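65 kDa virulence protein (Salmonella typhimurium, PDB 2GWL) is an NAD-dependent toxin whose catalytic domain, the part in this structure, probably ADP-ribosylates an arginine of actin and so blocks filament assembly. Local coordinates at residues G81-K86 against I118-L123; I161-S166 against I189-N194; A107-S112 against M148-N153. All coordinates share one frame; numbering follows the deposited sequence.

Contact 1 of 3, residues G81-K86 against I118-L123. With NAI (1,4-dihydronicotinamide adenine dinucleotide), chain B.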
loop_
_atom_site.group_PDB
_atom_site.type_symbol
_atom_site.label_atom_id
_atom_site.label_comp_id
_atom_site.label_asym_id
_atom_site.label_seq_id
_atom_site.Cartn_x
_atom_site.Cartn_y
_atom_site.Cartn_z
ATOM N N GLY A 81 8.039 2.239 3.181
ATOM C CA GLY A 81 8.988 3.252 2.702
ATOM C C GLY A 81 8.265 3.961 1.583
ATOM O O GLY A 81 7.603 3.288 0.713
ATOM N N LEU A 82 8.359 5.283 1.544
ATOM C CA LEU A 82 7.692 6.075 0.464
ATOM C C LEU A 82 8.702 7.077 -0.044
ATOM O O LEU A 82 9.552 7.598 0.712
ATOM C CB LEU A 82 6.437 6.871 0.942
ATOM C CG LEU A 82 5.144 6.215 1.482
ATOM C CD1 LEU A 82 4.099 7.266 1.835
ATOM C CD2 LEU A 82 4.532 5.194 0.529
ATOM N N LYS A 83 8.584 7.429 -1.318
ATOM C CA LYS A 83 9.323 8.531 -1.876
ATOM C C LYS A 83 8.337 9.677 -1.953
ATOM O O LYS A 83 7.448 9.667 -2.818
ATOM C CB LYS A 83 9.795 8.197 -3.271
ATOM C CG LYS A 83 10.582 9.280 -3.926
ATOM C CD LYS A 83 11.051 8.839 -5.329
ATOM C CE LYS A 83 12.487 9.255 -5.611
ATOM N NZ LYS A 83 13.000 8.592 -6.838
ATOM N N LEU A 84 8.469 10.625 -1.035
ATOM C CA LEU A 84 7.566 11.779 -0.984
ATOM C C LEU A 84 8.177 13.124 -1.388
ATOM O O LEU A 84 7.470 14.118 -1.505
ATOM C CB LEU A 84 6.988 11.911 0.389
ATOM C CG LEU A 84 6.004 10.874 0.909
ATOM C CD1 LEU A 84 5.589 11.301 2.269
ATOM C CD2 LEU A 84 4.799 10.631 -0.015
ATOM N N ASP A 85 9.477 13.162 -1.619
ATOM C CA ASP A 85 10.122 14.416 -1.933
ATOM C C ASP A 85 10.194 14.681 -3.432
ATOM O O ASP A 85 10.924 15.556 -3.839
ATOM C CB ASP A 85 11.519 14.468 -1.319
ATOM C CG ASP A 85 11.483 14.559 0.205
ATOM O OD1 ASP A 85 10.737 15.400 0.745
ATOM O OD2 ASP A 85 12.224 13.826 0.860
ATOM N N LYS A 86 9.420 13.972 -4.241
ATOM C CA LYS A 86 9.184 14.374 -5.641
ATOM C C LYS A 86 8.299 15.638 -5.719
ATOM O O LYS A 86 7.294 15.727 -5.017
ATOM C CB LYS A 86 8.475 13.264 -6.431
ATOM C CG LYS A 86 8.825 11.797 -6.088
ATOM C CD LYS A 86 8.004 10.877 -7.049
ATOM C CE LYS A 86 7.978 9.402 -6.635
ATOM N NZ LYS A 86 6.701 8.703 -7.099
ATOM N N ILE A 118 14.231 1.244 2.682
ATOM C CA ILE A 118 14.745 2.593 2.804
ATOM C C ILE A 118 14.278 3.481 1.658
ATOM O O ILE A 118 14.381 3.092 0.448
ATOM C CB ILE A 118 16.280 2.619 2.875
ATOM C CG1 ILE A 118 16.739 1.964 4.188
ATOM C CG2 ILE A 118 16.795 4.045 2.747
ATOM C CD1 ILE A 118 18.192 1.650 4.193
ATOM N N ASN A 119 13.757 4.650 2.020
ATOM C CA ASN A 119 13.372 5.660 1.025
ATOM C C ASN A 119 13.401 7.025 1.747
ATOM O O ASN A 119 13.716 7.030 2.954
ATOM C CB ASN A 119 11.941 5.337 0.557
ATOM C CG ASN A 119 11.707 5.745 -0.829
ATOM O OD1 ASN A 119 12.197 6.827 -1.284
ATOM N ND2 ASN A 119 11.011 4.860 -1.585
ATOM N N ASP A 120 13.070 8.146 1.079
ATOM C CA ASP A 120 13.168 9.437 1.805
ATOM C C ASP A 120 12.282 9.441 3.062
ATOM O O ASP A 120 12.594 10.170 4.011
ATOM C CB ASP A 120 12.961 10.731 0.958
ATOM C CG ASP A 120 11.603 10.838 0.254
ATOM O OD1 ASP A 120 10.550 10.754 0.928
ATOM O OD2 ASP A 120 11.599 11.047 -1.019
ATOM N N THR A 121 11.177 8.704 3.024
ATOM C CA THR A 121 10.176 8.637 4.111
ATOM C C THR A 121 9.960 7.214 4.559
ATOM O O THR A 121 9.552 6.313 3.744
ATOM C CB THR A 121 8.859 9.212 3.633
ATOM O OG1 THR A 121 9.115 10.541 3.187
ATOM C CG2 THR A 121 7.807 9.195 4.702
ATOM N N ILE A 122 10.173 6.983 5.846
ATOM C CA ILE A 122 9.831 5.721 6.494
ATOM C C ILE A 122 8.619 5.897 7.334
ATOM O O ILE A 122 8.566 6.751 8.244
ATOM C CB ILE A 122 10.945 5.102 7.399
ATOM C CG1 ILE A 122 12.303 4.934 6.710
ATOM C CG2 ILE A 122 10.458 3.803 7.990
ATOM C CD1 ILE A 122 12.216 4.374 5.352
ATOM N N LEU A 123 7.586 5.091 7.028
ATOM C CA LEU A 123 6.350 5.055 7.814
ATOM C C LEU A 123 6.410 3.951 8.817
ATOM O O LEU A 123 6.727 2.800 8.486
ATOM C CB LEU A 123 5.100 4.843 6.892
ATOM C CG LEU A 123 4.997 5.810 5.724
ATOM C CD1 LEU A 123 3.679 5.488 4.994
ATOM C CD2 LEU A 123 4.961 7.264 6.166
HETATM P PA NAI B . 2.507 1.947 -4.230
HETATM O O1A NAI B . 1.728 1.490 -3.063
HETATM O O2A NAI B . 1.697 2.021 -5.476
HETATM O O5B NAI B . 3.396 3.240 -3.825
HETATM C C5B NAI B . 3.161 4.406 -4.522
HETATM C C4B NAI B . 4.362 5.319 -4.634
HETATM O O4B NAI B . 3.632 6.259 -5.369
HETATM C C3B NAI B . 4.954 6.052 -3.404
HETATM O O3B NAI B . 6.331 5.775 -3.110
HETATM C C2B NAI B . 4.748 7.526 -3.753
HETATM O O2B NAI B . 5.932 8.104 -4.288
HETATM C C1B NAI B . 3.685 7.554 -4.859
HETATM N N9A NAI B . 2.357 7.991 -4.412
HETATM C C8A NAI B . 1.524 8.753 -5.191
HETATM N N7A NAI B . 0.409 9.045 -4.492
HETATM C C5A NAI B . 0.545 8.442 -3.285
HETATM C C6A NAI B . -0.315 8.429 -2.234
HETATM N N6A NAI B . -1.394 9.224 -2.341
HETATM N N1A NAI B . 0.046 7.739 -1.106
HETATM C C2A NAI B . 1.251 7.077 -1.006
HETATM N N3A NAI B . 2.116 7.093 -2.070
HETATM C C4A NAI B . 1.765 7.783 -3.195
HETATM O O3 NAI B . 3.718 0.901 -4.456
HETATM P PN NAI B . 4.497 0.105 -3.295
HETATM O O1N NAI B . 3.767 -0.024 -1.991
HETATM O O2N NAI B . 5.841 0.718 -3.318
HETATM O O5D NAI B . 4.591 -1.410 -3.827
HETATM C C5D NAI B . 5.505 -1.752 -4.848
HETATM C C4D NAI B . 6.031 -3.158 -4.550
HETATM O O4D NAI B . 6.650 -3.190 -3.275
HETATM C C3D NAI B . 4.904 -4.186 -4.533
HETATM O O3D NAI B . 5.280 -5.262 -5.365
HETATM C C2D NAI B . 4.830 -4.619 -3.090
HETATM O O2D NAI B . 4.597 -5.997 -3.123
HETATM C C1D NAI B . 6.214 -4.282 -2.516
HETATM N N1N NAI B . 6.225 -3.867 -1.093
HETATM C C2N NAI B . 6.164 -2.525 -0.803
HETATM C C3N NAI B . 6.148 -2.098 0.521
HETATM C C7N NAI B . 6.544 -0.656 0.849
HETATM O O7N NAI B . 7.222 -0.451 2.045
HETATM N N7N NAI B . 6.309 0.402 0.042
HETATM C C4N NAI B . 6.196 -3.080 1.528
HETATM C C5N NAI B . 6.248 -4.438 1.221
HETATM C C6N NAI B . 6.278 -4.831 -0.101
#
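Leu82 and Thr121 form a hydrogen-bonded antiparallel pair where strands 77-82 and 121-126 meet: Leu82 N donates to Thr121 O at 2.7 Å, and Thr121 N answers to Leu82 O at 3.0 Å. Gly81 faces Ile122 in the neighbouring non-hydrogen-bonded pair, its CA turned to Thr121 O in a CH...O contact. Past Leu82 the first chain leaves the sheet, and the carboxylate of Asp120 binds its backbone instead. Asp120 OD1 takes Leu84 N at 2.9 Å on its syn lone pair, in a nearly straight bond (169°), while OD2 receives Asp85 N at 3.1 Å from above the carboxylate plane. Asp120 can turn back this way because CG sits between its own backbone N and carbonyl carbon (chi1 59°). Thr121 OG1 also donates to Asp120 OD1, which therefore has two donors that hold the carboxylate in place. Two acidic groups come close here, Asp85 OD2 lying 3.4 Å from Asp120 OD2; Arg191 probably offsets this repulsion through its salt bridge to Asp85 OD1, and it also bonds Thr121 OG1. This strand edge, with the loop that follows, lines the NAD site of the ADP-ribosyltransferase fold. Gly81 N reaches carboxamide O7N of the dinucleotide at 3.0 Å and Gly81 O accepts from N7N, so the backbone grips both ends of the amide. At the adenosine end, Lys83 O accepts the ribose hydroxyl O2B at 2.6 Å, and Lys86 NZ donates to the same O2B. Between these sites Leu82 CD1 touches Leu123 CD1 at 3.6 Å and also borders the adenine; Leu84 CD1 packs on the methyl and hydroxyl of Thr121, with helix 90-96 beside the leucine.

Contact 2 of 3, residues I161-S166 against I189-N194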
loop_
_atom_site.group_PDB
_atom_site.type_symbol
_atom_site.label_atom_id
_atom_site.label_comp_id
_atom_site.label_asym_id
_atom_site.label_seq_id
_atom_site.Cartn_x
_atom_site.Cartn_y
_atom_site.Cartn_z
ATOM N N ILE A 161 6.149 13.341 13.462
ATOM C CA ILE A 161 7.065 13.357 12.368
ATOM C C ILE A 161 8.466 13.637 12.891
ATOM O O ILE A 161 8.662 14.570 13.664
ATOM C CB ILE A 161 6.765 14.465 11.311
ATOM C CG1 ILE A 161 5.402 14.338 10.665
ATOM C CG2 ILE A 161 7.809 14.428 10.213
ATOM C CD1 ILE A 161 4.366 15.197 11.250
ATOM N N VAL A 162 9.431 12.840 12.493
ATOM C CA VAL A 162 10.793 12.931 13.022
ATOM C C VAL A 162 11.734 13.126 11.863
ATOM O O VAL A 162 11.995 12.198 11.152
ATOM C CB VAL A 162 11.097 11.607 13.783
ATOM C CG1 VAL A 162 12.320 11.697 14.526
ATOM C CG2 VAL A 162 9.922 11.276 14.750
ATOM N N ASN A 163 12.245 14.351 11.707
ATOM C CA ASN A 163 13.121 14.690 10.665
ATOM C C ASN A 163 14.530 14.203 10.903
ATOM O O ASN A 163 15.014 14.097 12.067
ATOM C CB ASN A 163 13.104 16.181 10.456
ATOM C CG ASN A 163 11.840 16.640 9.816
ATOM O OD1 ASN A 163 11.184 15.893 9.114
ATOM N ND2 ASN A 163 11.510 17.878 10.030
ATOM N N CYS A 164 15.259 13.961 9.831
ATOM C CA CYS A 164 16.621 13.505 9.998
ATOM C C CYS A 164 17.491 14.568 10.714
ATOM O O CYS A 164 17.187 15.750 10.674
ATOM C CB CYS A 164 17.277 13.087 8.682
ATOM S SG CYS A 164 17.202 14.430 7.404
ATOM N N GLY A 165 18.549 14.101 11.388
ATOM C CA GLY A 165 19.623 14.955 11.857
ATOM C C GLY A 165 19.468 15.364 13.293
ATOM O O GLY A 165 19.786 16.508 13.617
ATOM N N SER A 166 18.911 14.488 14.132
ATOM C CA SER A 166 18.735 14.719 15.558
ATOM C C SER A 166 18.991 13.425 16.242
ATOM O O SER A 166 18.869 12.367 15.625
ATOM C CB SER A 166 17.353 15.252 15.885
ATOM O OG SER A 166 16.383 14.231 15.865
ATOM N N ILE A 189 17.557 8.788 4.088
ATOM C CA ILE A 189 16.303 8.977 4.853
ATOM C C ILE A 189 16.152 10.406 5.347
ATOM O O ILE A 189 17.028 10.924 6.028
ATOM C CB ILE A 189 16.170 7.983 5.980
ATOM C CG1 ILE A 189 16.214 6.548 5.466
ATOM C CG2 ILE A 189 14.871 8.207 6.815
ATOM C CD1 ILE A 189 16.274 5.482 6.564
ATOM N N LYS A 190 15.053 11.034 4.966
ATOM C CA LYS A 190 14.733 12.414 5.308
ATOM C C LYS A 190 13.865 12.490 6.574
ATOM O O LYS A 190 13.993 13.414 7.400
ATOM C CB LYS A 190 14.059 13.100 4.104
ATOM C CG LYS A 190 13.946 14.601 4.277
ATOM C CD LYS A 190 14.036 15.407 3.027
ATOM C CE LYS A 190 14.094 16.897 3.400
ATOM N NZ LYS A 190 14.097 17.739 2.214
ATOM N N ARG A 191 12.990 11.523 6.752
ATOM C CA ARG A 191 12.046 11.558 7.836
ATOM C C ARG A 191 11.475 10.197 8.162
ATOM O O ARG A 191 11.340 9.287 7.314
ATOM C CB ARG A 191 10.891 12.532 7.538
ATOM C CG ARG A 191 9.992 12.041 6.379
ATOM C CD ARG A 191 8.960 13.039 5.985
ATOM N NE ARG A 191 9.494 14.227 5.323
ATOM C CZ ARG A 191 10.028 14.290 4.113
ATOM N NH1 ARG A 191 10.097 13.244 3.357
ATOM N NH2 ARG A 191 10.462 15.462 3.648
ATOM N N ILE A 192 11.113 10.079 9.415
ATOM C CA ILE A 192 10.235 9.040 9.904
ATOM C C ILE A 192 8.909 9.663 10.242
ATOM O O ILE A 192 8.823 10.692 10.927
ATOM C CB ILE A 192 10.840 8.301 11.130
ATOM C CG1 ILE A 192 12.160 7.672 10.720
ATOM C CG2 ILE A 192 9.928 7.285 11.698
ATOM C CD1 ILE A 192 13.124 7.425 11.946
ATOM N N ILE A 193 7.819 8.990 9.820
ATOM C CA ILE A 193 6.481 9.368 10.201
ATOM C C ILE A 193 5.832 8.252 11.000
ATOM O O ILE A 193 5.713 7.130 10.515
ATOM C CB ILE A 193 5.615 9.769 8.989
ATOM C CG1 ILE A 193 6.375 10.840 8.198
ATOM C CG2 ILE A 193 4.319 10.366 9.451
ATOM C CD1 ILE A 193 5.626 11.256 7.003
ATOM N N ASN A 194 5.465 8.580 12.227
ATOM C CA ASN A 194 4.779 7.678 13.134
ATOM C C ASN A 194 3.295 7.905 12.914
ATOM O O ASN A 194 2.802 9.052 13.047
ATOM C CB ASN A 194 5.188 7.933 14.570
ATOM C CG ASN A 194 6.628 7.632 14.785
ATOM O OD1 ASN A 194 7.063 6.473 14.576
ATOM N ND2 ASN A 194 7.417 8.677 15.150
HETATM O O HOH W 1 9.403 16.355 7.246
#
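Val162 and Ile192 make the hydrogen-bonded antiparallel pair at the centre of this junction, Val162 N to Ile192 O at 2.7 Å and Ile192 N to Val162 O at 2.9 Å, with the two strand segments running at 168° to each other. Ile161 with Ile193 and Asn163 with Arg191 flank it as non-hydrogen-bonded pairs. Just beyond the strand ends, Cys164 N still bonds Lys190 O at 2.8 Å, prolonging the register by one residue. Asn163 and Arg191 lie side by side and point the same way, their amide and guanidinium planes almost perpendicular (84°). They do not bond directly: a water donates to Asn163 OD1 at 2.6 Å and accepts from Arg191 NE at 2.9 Å, in the plane at the guanidinium edge. Lys190 CG lies over one guanidinium face, toward its rim. The arginine chain takes a chi1 of 68° and bends again at chi3, which brings its head off the face of the sheet to Asp85 and Thr121. On the face with Val162 and Ile192, CG2 of Val162 packs 3.6 Å from Asn194 ND2, which bonds Ser160 and Gln172, while OD1 pairs with Asn124; helix 167-174 covers this side. On the opposite face Ile161 CG1 and Ile193 CG2 make a looser apolar contact. The junction thus joins strands 154-163 and 191-197, neighbours in the five-stranded mixed sheet. Arg191 is largely buried, and each of NH2, NH1 and NE has a partner, in Asp85, Thr121 and the water, which would favour the charged state.

Contact 3 of 3, residues A107-S112 against M148-N153. With NAI (1,4-dihydronicotinamide adenine dinucleotide), chain B.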
loop_
_atom_site.group_PDB
_atom_site.type_symbol
_atom_site.label_atom_id
_atom_site.label_comp_id
_atom_site.label_asym_id
_atom_site.label_seq_id
_atom_site.Cartn_x
_atom_site.Cartn_y
_atom_site.Cartn_z
ATOM N N ALA A 107 -5.708 3.582 -2.374
ATOM C CA ALA A 107 -5.265 2.382 -3.085
ATOM C C ALA A 107 -5.224 1.257 -2.094
ATOM O O ALA A 107 -5.468 1.486 -0.919
ATOM C CB ALA A 107 -3.906 2.651 -3.663
ATOM N N PHE A 108 -4.825 0.084 -2.539
ATOM C CA PHE A 108 -4.436 -0.960 -1.623
ATOM C C PHE A 108 -3.083 -0.471 -1.041
ATOM O O PHE A 108 -2.281 0.127 -1.766
ATOM C CB PHE A 108 -4.239 -2.264 -2.365
ATOM C CG PHE A 108 -5.544 -2.951 -2.802
ATOM C CD1 PHE A 108 -6.029 -4.009 -2.064
ATOM C CD2 PHE A 108 -6.162 -2.596 -3.964
ATOM C CE1 PHE A 108 -7.191 -4.671 -2.447
ATOM C CE2 PHE A 108 -7.356 -3.257 -4.356
ATOM C CZ PHE A 108 -7.826 -4.291 -3.594
ATOM N N MET A 109 -2.854 -0.720 0.244
ATOM C CA MET A 109 -1.614 -0.262 0.920
ATOM C C MET A 109 -0.719 -1.424 1.296
ATOM O O MET A 109 -1.070 -2.312 2.095
ATOM C CB MET A 109 -1.974 0.610 2.117
ATOM C CG MET A 109 -0.715 1.275 2.823
ATOM S SD MET A 109 -1.261 2.172 4.218
ATOM C CE MET A 109 -1.556 0.908 5.501
ATOM N N SER A 110 0.448 -1.452 0.640
ATOM C CA SER A 110 1.463 -2.455 0.852
ATOM C C SER A 110 2.434 -2.067 2.016
ATOM O O SER A 110 2.988 -0.961 2.027
ATOM C CB SER A 110 2.227 -2.647 -0.444
ATOM O OG SER A 110 3.108 -3.711 -0.298
ATOM N N THR A 111 2.568 -2.951 2.983
ATOM C CA THR A 111 3.432 -2.714 4.126
ATOM C C THR A 111 4.247 -4.000 4.355
ATOM O O THR A 111 3.988 -5.044 3.778
ATOM C CB THR A 111 2.644 -2.385 5.398
ATOM O OG1 THR A 111 1.993 -3.537 5.892
ATOM C CG2 THR A 111 1.646 -1.277 5.249
ATOM N N SER A 112 5.283 -3.910 5.190
ATOM C CA SER A 112 6.051 -5.076 5.583
ATOM C C SER A 112 5.988 -5.196 7.100
ATOM O O SER A 112 6.176 -4.190 7.824
ATOM C CB SER A 112 7.496 -4.946 5.170
ATOM O OG SER A 112 8.247 -5.935 5.904
ATOM N N MET A 148 2.251 -7.373 4.421
ATOM C CA MET A 148 0.911 -7.178 4.918
ATOM C C MET A 148 0.233 -6.147 3.993
ATOM O O MET A 148 0.653 -5.003 3.895
ATOM C CB MET A 148 0.896 -6.685 6.357
ATOM C CG MET A 148 -0.518 -6.512 6.844
ATOM S SD MET A 148 -0.750 -6.228 8.549
ATOM C CE MET A 148 -0.557 -7.790 9.347
ATOM N N LEU A 149 -0.823 -6.568 3.305
ATOM C CA LEU A 149 -1.576 -5.690 2.419
ATOM C C LEU A 149 -2.883 -5.261 3.067
ATOM O O LEU A 149 -3.549 -6.032 3.743
ATOM C CB LEU A 149 -1.872 -6.424 1.094
ATOM C CG LEU A 149 -2.423 -5.643 -0.135
ATOM C CD1 LEU A 149 -1.430 -4.625 -0.820
ATOM C CD2 LEU A 149 -2.869 -6.647 -1.198
ATOM N N PHE A 150 -3.271 -4.022 2.793
ATOM C CA PHE A 150 -4.504 -3.457 3.269
ATOM C C PHE A 150 -5.375 -3.120 2.058
ATOM O O PHE A 150 -4.869 -2.675 1.029
ATOM C CB PHE A 150 -4.306 -2.179 4.092
ATOM C CG PHE A 150 -3.553 -2.395 5.427
ATOM C CD1 PHE A 150 -4.206 -2.290 6.639
ATOM C CD2 PHE A 150 -2.217 -2.759 5.404
ATOM C CE1 PHE A 150 -3.510 -2.518 7.857
ATOM C CE2 PHE A 150 -1.474 -2.951 6.621
ATOM C CZ PHE A 150 -2.110 -2.869 7.813
ATOM N N PRO A 151 -6.687 -3.252 2.216
ATOM C CA PRO A 151 -7.633 -2.911 1.150
ATOM C C PRO A 151 -7.754 -1.415 0.979
ATOM O O PRO A 151 -7.225 -0.625 1.787
ATOM C CB PRO A 151 -8.979 -3.518 1.655
ATOM C CG PRO A 151 -8.916 -3.421 3.077
ATOM C CD PRO A 151 -7.401 -3.695 3.421
ATOM N N PRO A 152 -8.412 -0.985 -0.094
ATOM C CA PRO A 152 -8.599 0.430 -0.249
ATOM C C PRO A 152 -9.243 1.143 0.927
ATOM O O PRO A 152 -10.084 0.611 1.656
ATOM C CB PRO A 152 -9.475 0.517 -1.505
ATOM C CG PRO A 152 -9.129 -0.714 -2.261
ATOM C CD PRO A 152 -9.010 -1.747 -1.217
ATOM N N ASN A 153 -8.805 2.389 1.112
ATOM C CA ASN A 153 -9.417 3.344 2.030
ATOM C C ASN A 153 -8.998 3.244 3.483
ATOM O O ASN A 153 -9.735 3.648 4.383
ATOM C CB ASN A 153 -10.944 3.397 1.933
ATOM C CG ASN A 153 -11.412 3.686 0.524
ATOM O OD1 ASN A 153 -10.870 4.552 -0.162
ATOM N ND2 ASN A 153 -12.406 2.941 0.081
HETATM P PA NAI B . 2.507 1.947 -4.230
HETATM O O1A NAI B . 1.728 1.490 -3.063
HETATM O O2A NAI B . 1.697 2.021 -5.476
HETATM O O5B NAI B . 3.396 3.240 -3.825
HETATM C C5B NAI B . 3.161 4.406 -4.522
HETATM C C4B NAI B . 4.362 5.319 -4.634
HETATM O O4B NAI B . 3.632 6.259 -5.369
HETATM C C3B NAI B . 4.954 6.052 -3.404
HETATM O O3B NAI B . 6.331 5.775 -3.110
HETATM C C2B NAI B . 4.748 7.526 -3.753
HETATM O O2B NAI B . 5.932 8.104 -4.288
HETATM C C1B NAI B . 3.685 7.554 -4.859
HETATM N N9A NAI B . 2.357 7.991 -4.412
HETATM C C8A NAI B . 1.524 8.753 -5.191
HETATM N N7A NAI B . 0.409 9.045 -4.492
HETATM C C5A NAI B . 0.545 8.442 -3.285
HETATM C C6A NAI B . -0.315 8.429 -2.234
HETATM N N6A NAI B . -1.394 9.224 -2.341
HETATM N N1A NAI B . 0.046 7.739 -1.106
HETATM C C2A NAI B . 1.251 7.077 -1.006
HETATM N N3A NAI B . 2.116 7.093 -2.070
HETATM C C4A NAI B . 1.765 7.783 -3.195
HETATM O O3 NAI B . 3.718 0.901 -4.456
HETATM P PN NAI B . 4.497 0.105 -3.295
HETATM O O1N NAI B . 3.767 -0.024 -1.991
HETATM O O2N NAI B . 5.841 0.718 -3.318
HETATM O O5D NAI B . 4.591 -1.410 -3.827
HETATM C C5D NAI B . 5.505 -1.752 -4.848
HETATM C C4D NAI B . 6.031 -3.158 -4.550
HETATM O O4D NAI B . 6.650 -3.190 -3.275
HETATM C C3D NAI B . 4.904 -4.186 -4.533
HETATM O O3D NAI B . 5.280 -5.262 -5.365
HETATM C C2D NAI B . 4.830 -4.619 -3.090
HETATM O O2D NAI B . 4.597 -5.997 -3.123
HETATM C C1D NAI B . 6.214 -4.282 -2.516
HETATM N N1N NAI B . 6.225 -3.867 -1.093
HETATM C C2N NAI B . 6.164 -2.525 -0.803
HETATM C C3N NAI B . 6.148 -2.098 0.521
HETATM C C7N NAI B . 6.544 -0.656 0.849
HETATM O O7N NAI B . 7.222 -0.451 2.045
HETATM N N7N NAI B . 6.309 0.402 0.042
HETATM C C4N NAI B . 6.196 -3.080 1.528
HETATM C C5N NAI B . 6.248 -4.438 1.221
HETATM C C6N NAI B . 6.278 -4.831 -0.101
HETATM O O HOH W 2 -5.564 1.664 1.893
#
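Ser110, Thr111 and Ser112 form the Ser-Thr-Ser motif of the arginine-specific ADP-ribosyltransferases, and strand 109-111 that carries it pairs with strand 148-150, which directly follows Glu147. Met109 N bonds Phe150 O at 2.9 Å, and Phe150 N returns to Met109 O. Further along, Met148 O accepts twice from Thr111, from its N at 3.0 Å and its OG1 at 2.8 Å, and the two donors come from opposite faces of the carbonyl plane. A chi1 of 72° sets that hydroxyl between the backbone N and carbonyl carbon of Thr111; it also meets the edge of the Phe150 ring. Met109 lies along the same ring, extended as far as SD and then bent, which lays CE over a face at 3.9 Å from the Phe150 centroid, a CH-pi contact. The pair belongs to a small three-stranded antiparallel sheet completed by strand 134-135, and its two faces serve different neighbours. Thr111, Met109 and Met148 look to strand 77-82. On the other face Leu149 CD1 meets Phe108 CB at 4.0 Å, under helices 2-23 and 49-68. A second CH-pi contact closes the far end: Pro152 CD sits 3.6 Å from the Phe108 centroid, only 9° off the ring normal. Ser110 points to the dinucleotide, its OG 3.2 Å from nicotinamide N1N of the ligand. The same hydroxyl is hydrogen-bonded to Glu147 OE2, and Ser110 O to Arg80, which brings together the three residues of the predicted Arg-Ser-Glu active site.

From the N terminus, the helices up to helix 49-68 come first; 81-86 then opens contact 1. Segment 107-112 opens contact 3 before 118-123 closes contact 1 over a 31-residue loop that holds helix 90-96. Contact 3 is closed by segment 148-153 after 35 residues that include strands 121-126 and 134-135, so these two contacts cross. Contact 2 follows in series, its 22-residue loop containing helix 167-174. Contacts 1 and 2 share the five-stranded sheet, where strands 121-126 and 191-197 are parallel neighbours joined by Ile122 O and Ile193 N, whereas contact 3 belongs to the smaller sheet. Contacts 1 and 3 do not touch, but the dinucleotide bridges the two sheets between them.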